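Local coordinates for protein PbICP-C (Plasmodium berghei, PDB 3PNR) that probably inhibits papain-like cysteine proteases of parasite and host, as a chagasin-like domain of the falstatin family with an immunoglobulin-like beta-sandwich, at residues B[44-49]-B[181-186]; B[76-81]-B[160-165]; B[99-104]-B[154-159]. All blocks are in the same frame, centred on the assembly; numbering follows the deposited sequence.

Interaction 1. Residues B[44-49]-B[181-186]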
# COMPACT_ATOMS: atom_id res chain seq x y z
N THR B 44 0.06 26.25 8.09
CA THR B 44 -0.90 26.79 9.05
C THR B 44 -2.07 27.41 8.30
O THR B 44 -1.93 27.91 7.18
CB THR B 44 -0.29 27.83 9.99
OG1 THR B 44 0.85 27.27 10.66
CG2 THR B 44 -1.31 28.24 11.05
N ILE B 45 -3.24 27.35 8.92
CA ILE B 45 -4.45 27.87 8.30
C ILE B 45 -5.44 28.29 9.38
O ILE B 45 -5.91 27.47 10.17
CB ILE B 45 -5.08 26.84 7.35
CG1 ILE B 45 -6.49 27.26 6.95
CG2 ILE B 45 -5.09 25.46 7.98
CD1 ILE B 45 -7.14 26.35 5.93
N THR B 46 -5.75 29.58 9.40
CA THR B 46 -6.59 30.17 10.43
C THR B 46 -8.08 29.99 10.17
O THR B 46 -8.53 29.99 9.02
CB THR B 46 -6.27 31.67 10.61
OG1 THR B 46 -6.61 32.38 9.41
CG2 THR B 46 -4.78 31.87 10.90
N GLN B 47 -8.84 29.83 11.24
CA GLN B 47 -10.28 29.66 11.16
C GLN B 47 -11.01 30.31 12.33
O GLN B 47 -10.75 29.98 13.49
CB GLN B 47 -10.65 28.18 11.06
CG GLN B 47 -10.50 27.62 9.67
CD GLN B 47 -11.41 28.30 8.68
OE1 GLN B 47 -12.57 28.59 8.98
NE2 GLN B 47 -10.90 28.56 7.48
N SER B 48 -11.91 31.24 12.02
CA SER B 48 -12.72 31.91 13.03
C SER B 48 -13.99 31.11 13.31
O SER B 48 -14.64 30.62 12.38
CB SER B 48 -13.07 33.33 12.57
OG SER B 48 -13.50 33.34 11.22
N LEU B 49 -14.35 30.98 14.58
CA LEU B 49 -15.51 30.19 14.95
C LEU B 49 -16.31 30.73 16.13
O LEU B 49 -15.75 31.11 17.16
CB LEU B 49 -15.11 28.74 15.25
CG LEU B 49 -15.05 27.80 14.05
CD1 LEU B 49 -15.32 26.38 14.51
CD2 LEU B 49 -16.08 28.23 13.00
N ILE B 181 -1.37 22.67 10.66
CA ILE B 181 -1.79 23.39 11.86
C ILE B 181 -3.02 24.24 11.57
O ILE B 181 -2.99 25.10 10.69
CB ILE B 181 -0.69 24.34 12.35
CG1 ILE B 181 0.63 23.59 12.49
CG2 ILE B 181 -1.13 25.01 13.65
CD1 ILE B 181 1.84 24.43 12.17
N ILE B 182 -4.09 23.99 12.30
CA ILE B 182 -5.27 24.84 12.23
C ILE B 182 -5.21 25.82 13.39
O ILE B 182 -5.15 25.41 14.55
CB ILE B 182 -6.57 24.04 12.34
CG1 ILE B 182 -6.51 22.79 11.46
CG2 ILE B 182 -7.76 24.91 11.98
CD1 ILE B 182 -5.93 23.06 10.11
N TYR B 183 -5.21 27.11 13.07
CA TYR B 183 -5.27 28.14 14.09
C TYR B 183 -6.70 28.63 14.27
O TYR B 183 -7.17 29.49 13.53
CB TYR B 183 -4.34 29.30 13.76
CG TYR B 183 -4.27 30.32 14.86
CD1 TYR B 183 -3.78 29.98 16.12
CD2 TYR B 183 -4.70 31.62 14.66
CE1 TYR B 183 -3.72 30.90 17.14
CE2 TYR B 183 -4.65 32.56 15.67
CZ TYR B 183 -4.16 32.19 16.91
OH TYR B 183 -4.10 33.13 17.93
N VAL B 184 -7.39 28.05 15.24
CA VAL B 184 -8.81 28.31 15.46
C VAL B 184 -9.06 29.32 16.58
O VAL B 184 -8.46 29.24 17.66
CB VAL B 184 -9.56 27.01 15.79
CG1 VAL B 184 -11.00 27.30 16.19
CG2 VAL B 184 -9.52 26.06 14.60
N THR B 185 -9.94 30.28 16.32
CA THR B 185 -10.33 31.26 17.33
C THR B 185 -11.79 31.03 17.74
O THR B 185 -12.69 31.17 16.91
CB THR B 185 -10.17 32.70 16.82
OG1 THR B 185 -11.19 32.98 15.85
CG2 THR B 185 -8.79 32.90 16.18
N VAL B 186 -12.00 30.66 18.99
CA VAL B 186 -13.35 30.51 19.53
C VAL B 186 -13.85 31.84 20.12
O VAL B 186 -13.30 32.34 21.10
CB VAL B 186 -13.43 29.42 20.61
CG1 VAL B 186 -14.84 29.35 21.19
CG2 VAL B 186 -13.03 28.07 20.03
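Thr-44 to Leu-49 and Ile-181 to Val-186 pair as parallel neighbours in the four-stranded sheet of an immunoglobulin-like beta-sandwich. Their short axes come within 4.5 Å and diverge by 21°.

Five backbone hydrogen bonds form the parallel pattern, in which alternate residues of each strand carry the bonding. The carbonyl O of Ile-181 receives Ile-45 N, Ile-45 O receives Tyr-183 N, Tyr-183 O receives Gln-47 N, Gln-47 O receives Thr-185 N, and Thr-185 O receives Leu-49 N, each at 2.9 to 3.0 Å. CA-H...O contacts fill in between, among them Thr-46 CA to Tyr-183 O at 3.2 Å.

Much of the apolar packing lies on the face that carries Ile-45, Gln-47 and Leu-49. The side chains of Ile-45 and Ile-182 run side by side, and Ile-45 CG2 touches Ile-182 CD1. Leu-31 and Leu-33 of strand 29-33 also touch Ile-45, from the other sheet.

On the opposite face the contacts are mixed. Thr-44 OG1 reaches Ile-181 CD1 at 3.4 Å. With CG anti to the backbone N (chi1 -175°), the Tyr-183 ring leads away from strand 44-49 and offers its edge to Thr-46 CG2, 3.8 Å from CD2; the ring also meets Tyr-162. Farther along, Thr-185 OG1 lies 3.4 Å from Ser-48 CA.

The chemistry implies that the five main-chain bonds set the register. The face of Ile-45, Leu-49, Ile-182 and Val-184 is mostly apolar, with Gln-47 and its neighbour Lys-29 at its margin, while the other mixes exposed Thr-44, Thr-46 and Ser-48 with Ile-181 and Tyr-183.

Interaction 2. Residues B[76-81]-B[160-165]. With CD (cadmium ion), chain F.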
# COMPACT_ATOMS: atom_id res chain seq x y z
N LYS B 76 -1.94 25.88 23.21
CA LYS B 76 -2.12 27.32 23.32
C LYS B 76 -0.89 27.98 22.72
O LYS B 76 -0.99 28.99 22.03
CB LYS B 76 -2.30 27.75 24.77
CG LYS B 76 -3.72 27.55 25.29
CD LYS B 76 -4.72 28.31 24.42
CE LYS B 76 -6.14 27.83 24.65
NZ LYS B 76 -6.54 27.91 26.08
N ASP B 77 0.27 27.38 22.98
CA ASP B 77 1.53 27.81 22.38
C ASP B 77 1.58 27.46 20.89
O ASP B 77 1.15 26.38 20.48
CB ASP B 77 2.71 27.13 23.08
CG ASP B 77 2.65 25.61 22.99
OD1 ASP B 77 1.63 25.04 23.44
OD2 ASP B 77 3.61 24.99 22.46
N GLU B 78 2.12 28.37 20.09
CA GLU B 78 2.43 28.06 18.70
C GLU B 78 3.38 26.87 18.71
O GLU B 78 4.47 26.95 19.28
CB GLU B 78 3.08 29.25 18.01
CG GLU B 78 3.42 29.02 16.55
CD GLU B 78 4.14 30.20 15.93
OE1 GLU B 78 5.07 30.74 16.57
OE2 GLU B 78 3.77 30.59 14.80
N PRO B 79 2.97 25.75 18.09
CA PRO B 79 3.69 24.48 18.18
C PRO B 79 4.93 24.42 17.27
O PRO B 79 4.89 24.86 16.12
CB PRO B 79 2.65 23.45 17.72
CG PRO B 79 1.37 24.23 17.44
CD PRO B 79 1.80 25.64 17.21
N ILE B 80 6.01 23.87 17.80
CA ILE B 80 7.20 23.63 17.00
C ILE B 80 7.14 22.20 16.48
O ILE B 80 7.08 21.25 17.27
CB ILE B 80 8.50 23.88 17.81
CG1 ILE B 80 9.71 24.00 16.88
CG2 ILE B 80 8.71 22.79 18.86
CD1 ILE B 80 9.70 25.25 16.03
N ILE B 81 7.13 22.04 15.16
CA ILE B 81 6.89 20.73 14.56
C ILE B 81 8.16 19.91 14.34
O ILE B 81 9.01 20.29 13.54
CB ILE B 81 6.17 20.85 13.20
CG1 ILE B 81 4.85 21.62 13.37
CG2 ILE B 81 5.90 19.48 12.61
CD1 ILE B 81 3.96 21.05 14.44
N LYS B 160 -7.87 30.96 21.69
CA LYS B 160 -7.07 30.64 20.50
C LYS B 160 -6.47 29.25 20.66
O LYS B 160 -5.87 28.94 21.69
CB LYS B 160 -5.97 31.68 20.29
CG LYS B 160 -6.47 33.08 20.02
CD LYS B 160 -7.41 33.11 18.83
CE LYS B 160 -7.82 34.54 18.50
NZ LYS B 160 -8.32 35.27 19.70
N TYR B 161 -6.63 28.42 19.63
CA TYR B 161 -6.19 27.04 19.72
C TYR B 161 -5.40 26.60 18.49
O TYR B 161 -5.81 26.83 17.35
CB TYR B 161 -7.40 26.12 19.91
CG TYR B 161 -8.30 26.52 21.06
CD1 TYR B 161 -8.03 26.11 22.36
CD2 TYR B 161 -9.43 27.31 20.85
CE1 TYR B 161 -8.85 26.47 23.41
CE2 TYR B 161 -10.25 27.68 21.89
CZ TYR B 161 -9.96 27.25 23.17
OH TYR B 161 -10.77 27.62 24.22
N TYR B 162 -4.24 25.98 18.74
CA TYR B 162 -3.44 25.36 17.69
C TYR B 162 -3.73 23.87 17.62
O TYR B 162 -3.32 23.11 18.50
CB TYR B 162 -1.94 25.58 17.94
CG TYR B 162 -1.46 26.98 17.67
CD1 TYR B 162 -1.28 27.43 16.37
CD2 TYR B 162 -1.19 27.85 18.71
CE1 TYR B 162 -0.85 28.71 16.12
CE2 TYR B 162 -0.76 29.13 18.47
CZ TYR B 162 -0.58 29.56 17.17
OH TYR B 162 -0.15 30.84 16.92
N ILE B 163 -4.46 23.47 16.58
CA ILE B 163 -4.78 22.06 16.35
C ILE B 163 -3.84 21.48 15.30
O ILE B 163 -3.74 22.00 14.18
CB ILE B 163 -6.23 21.90 15.86
CG1 ILE B 163 -7.17 22.71 16.76
CG2 ILE B 163 -6.61 20.43 15.83
CD1 ILE B 163 -8.63 22.42 16.53
N VAL B 164 -3.15 20.40 15.65
CA VAL B 164 -2.13 19.85 14.75
C VAL B 164 -2.48 18.48 14.15
O VAL B 164 -2.76 17.52 14.86
CB VAL B 164 -0.76 19.78 15.44
CG1 VAL B 164 0.29 19.28 14.46
CG2 VAL B 164 -0.38 21.16 15.97
N TYR B 165 -2.47 18.43 12.82
CA TYR B 165 -2.68 17.18 12.11
C TYR B 165 -1.44 16.88 11.29
O TYR B 165 -0.74 17.80 10.84
CB TYR B 165 -3.85 17.30 11.15
CG TYR B 165 -5.18 17.55 11.80
CD1 TYR B 165 -5.90 16.50 12.36
CD2 TYR B 165 -5.74 18.82 11.82
CE1 TYR B 165 -7.13 16.72 12.94
CE2 TYR B 165 -6.97 19.05 12.40
CZ TYR B 165 -7.67 17.99 12.96
OH TYR B 165 -8.89 18.20 13.54
CD CD F . 2.30 22.92 23.51
O HOH W 1 1.10 21.11 24.79
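The irregular segment Lys-76 to Ile-81 runs within 27° of the direction of Lys-160 to Val-164, with no hydrogen bond between the two segments. In this immunoglobulin-like beta-sandwich it follows edge strand 68-75 and lies against strand 159-168.

Tyr-162 supplies the main surface. One face of its ring receives two CH-pi contacts, from Glu-78 CA, 3.7 Å from the ring centroid, and from Pro-79 CD, 3.9 Å from it; both sit offset toward the rim. Lys-76 O lies in the ring plane at the edge, 3.5 Å from Tyr-162 CD2. Apolar packing continues along the strand, where Pro-79 CG meets Val-164 CG2 at 3.8 Å and Ile-81 CD1 approaches Val-164 CG1.

At the other end Lys-76, bent at chi2 (-57°) and chi4 (56°), folds its chain back alongside Tyr-161, so that CE packs beside CE1 of that ring. The ammonium group continues to a salt bridge with Glu-99, while Tyr-161 OH is hydrogen-bonded to Lys-157 O.

Asp-77 turns from the strand to bind a cadmium ion together with His-75 and a water. Its carboxylate grips the metal unevenly, with Asp-77 OD1 at 2.2 Å and OD2 at 2.7 Å from the cadmium.

Interaction 3. Residues B[99-104]-B[154-159]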
# COMPACT_ATOMS: atom_id res chain seq x y z
N GLU B 99 -12.53 23.40 27.34
CA GLU B 99 -12.48 24.49 26.36
C GLU B 99 -12.80 24.04 24.94
O GLU B 99 -13.50 24.73 24.21
CB GLU B 99 -11.10 25.15 26.39
CG GLU B 99 -10.64 25.57 27.77
CD GLU B 99 -9.21 26.08 27.77
OE1 GLU B 99 -8.36 25.47 27.08
OE2 GLU B 99 -8.94 27.08 28.46
N ILE B 100 -12.27 22.88 24.55
CA ILE B 100 -12.39 22.42 23.17
C ILE B 100 -12.40 20.90 23.07
O ILE B 100 -11.91 20.20 23.95
CB ILE B 100 -11.22 22.98 22.31
CG1 ILE B 100 -11.48 22.74 20.82
CG2 ILE B 100 -9.89 22.37 22.77
CD1 ILE B 100 -10.68 23.67 19.90
N SER B 101 -12.97 20.39 21.98
CA SER B 101 -12.92 18.95 21.71
C SER B 101 -12.66 18.66 20.23
O SER B 101 -13.34 19.19 19.34
CB SER B 101 -14.21 18.27 22.18
OG SER B 101 -15.25 18.46 21.24
N VAL B 102 -11.65 17.83 19.98
CA VAL B 102 -11.31 17.42 18.61
C VAL B 102 -11.04 15.92 18.50
O VAL B 102 -10.39 15.31 19.35
CB VAL B 102 -10.11 18.23 18.05
CG1 VAL B 102 -10.14 18.20 16.53
CG2 VAL B 102 -10.14 19.67 18.56
N THR B 103 -11.56 15.32 17.43
CA THR B 103 -11.50 13.87 17.26
C THR B 103 -10.38 13.42 16.33
O THR B 103 -10.00 14.14 15.41
CB THR B 103 -12.83 13.36 16.69
OG1 THR B 103 -13.15 14.10 15.51
CG2 THR B 103 -13.94 13.53 17.72
N GLN B 104 -9.85 12.22 16.59
CA GLN B 104 -8.88 11.60 15.68
C GLN B 104 -9.53 11.37 14.33
O GLN B 104 -10.70 10.99 14.25
CB GLN B 104 -8.39 10.27 16.25
CG GLN B 104 -7.39 10.39 17.39
CD GLN B 104 -6.04 10.92 16.93
OE1 GLN B 104 -5.73 10.93 15.74
NE2 GLN B 104 -5.23 11.35 17.88
N LYS B 154 -14.96 21.18 17.79
CA LYS B 154 -16.04 21.86 18.49
C LYS B 154 -15.54 22.72 19.66
O LYS B 154 -14.90 22.22 20.59
CB LYS B 154 -17.08 20.85 18.99
CG LYS B 154 -18.16 21.44 19.88
CD LYS B 154 -19.16 20.36 20.29
CE LYS B 154 -19.89 20.72 21.56
NZ LYS B 154 -20.74 19.59 22.05
N GLY B 155 -15.84 24.01 19.60
CA GLY B 155 -15.46 24.95 20.64
C GLY B 155 -16.45 24.96 21.80
O GLY B 155 -17.65 24.77 21.61
N HIS B 156 -15.93 25.19 23.00
CA HIS B 156 -16.75 25.23 24.20
C HIS B 156 -16.51 26.53 24.98
O HIS B 156 -17.24 26.85 25.92
CB HIS B 156 -16.45 24.03 25.10
CG HIS B 156 -16.77 22.71 24.47
ND1 HIS B 156 -15.98 21.60 24.64
CD2 HIS B 156 -17.79 22.33 23.67
CE1 HIS B 156 -16.51 20.58 23.98
NE2 HIS B 156 -17.61 21.00 23.38
N LYS B 157 -15.48 27.26 24.58
CA LYS B 157 -15.05 28.43 25.31
C LYS B 157 -14.20 29.32 24.41
O LYS B 157 -13.39 28.82 23.64
CB LYS B 157 -14.23 28.00 26.53
CG LYS B 157 -13.57 29.15 27.28
CD LYS B 157 -12.84 28.61 28.50
CE LYS B 157 -13.73 27.64 29.26
NZ LYS B 157 -12.97 26.87 30.28
N PRO B 158 -14.40 30.63 24.51
CA PRO B 158 -13.59 31.56 23.72
C PRO B 158 -12.10 31.31 23.93
O PRO B 158 -11.68 30.90 25.02
CB PRO B 158 -13.99 32.93 24.29
CG PRO B 158 -15.38 32.73 24.80
CD PRO B 158 -15.41 31.32 25.34
N GLY B 159 -11.31 31.54 22.89
CA GLY B 159 -9.87 31.36 22.98
C GLY B 159 -9.18 31.18 21.64
O GLY B 159 -9.80 31.25 20.58
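Antiparallel pairing brings Glu-99 to Ser-101 against Lys-154 to Lys-157, the touching parts running 173° apart. Ser-101 and Lys-154 form a hydrogen-bonded pair: Ser-101 N donates to Lys-154 O and Lys-154 N returns a bond to Ser-101 O, each 3.0 Å from N to O. Ile-100 and Gly-155 follow as a non-hydrogen-bonded pair. Beyond them, where strand 146-155 has ended, His-156 N still donates a hydrogen bond to Glu-99 O, 2.8 Å away. The contact thus joins two neighbouring strands of the five-stranded sheet and the start of the turn that leads into strand 159-168 of the facing sheet.

The His-156 side chain leans back over the pairing. With its CG beside the backbone N (chi1 -63°), the ring comes over Lys-154 O, which lies 4.0 Å above the ring plane near its centre. His-156 CB also touches Glu-99 O, and CE1 of the same ring approaches Ser-101 OG at 3.7 Å. On that side of the sheet Ser-101 OG packs against Lys-154 CB as well.

Ile-100 places CG1 against Lys-154 O at 3.5 Å, and its side chain continues inward to Tyr-161 and Ile-74. At the turn, Lys-157 bends at chi3 (-46°) and crosses the Glu-99 side chain, NZ coming to 3.7 Å from Glu-99 CG.

The two charged groups each find their salt-bridge partner outside this contact, Glu-98 in the case of Lys-157 NZ. The 4.4 Å between Lys-157 NZ and Glu-99 OE2 is beyond a salt bridge, so any attraction between these two is probably a longer-range supplement to the backbone bonds.

Overall arrangement
How distant segments knit a sandwich can be followed from the N terminus. After strand 29-33 comes strand 41-49, which interaction 1 joins to the last strand, closing a loop that contains both other contacts. Interaction 2 closes a second loop within the first, bringing the segment after strand 68-75 onto strand 159-168. Interaction 3 closes a third within that, pairing strands 100-107 and 146-155 in the other sheet. No loops cross. Interactions 1 and 2 are joined by main-chain hydrogen bonds between neighbouring strands 159-168 and 178-186; the salt bridge of Lys-76 with Glu-99 connects interactions 2 and 3, and Val-186, packed on Gly-155 and backbone-bonded to Gly-159, links interactions 1 and 3.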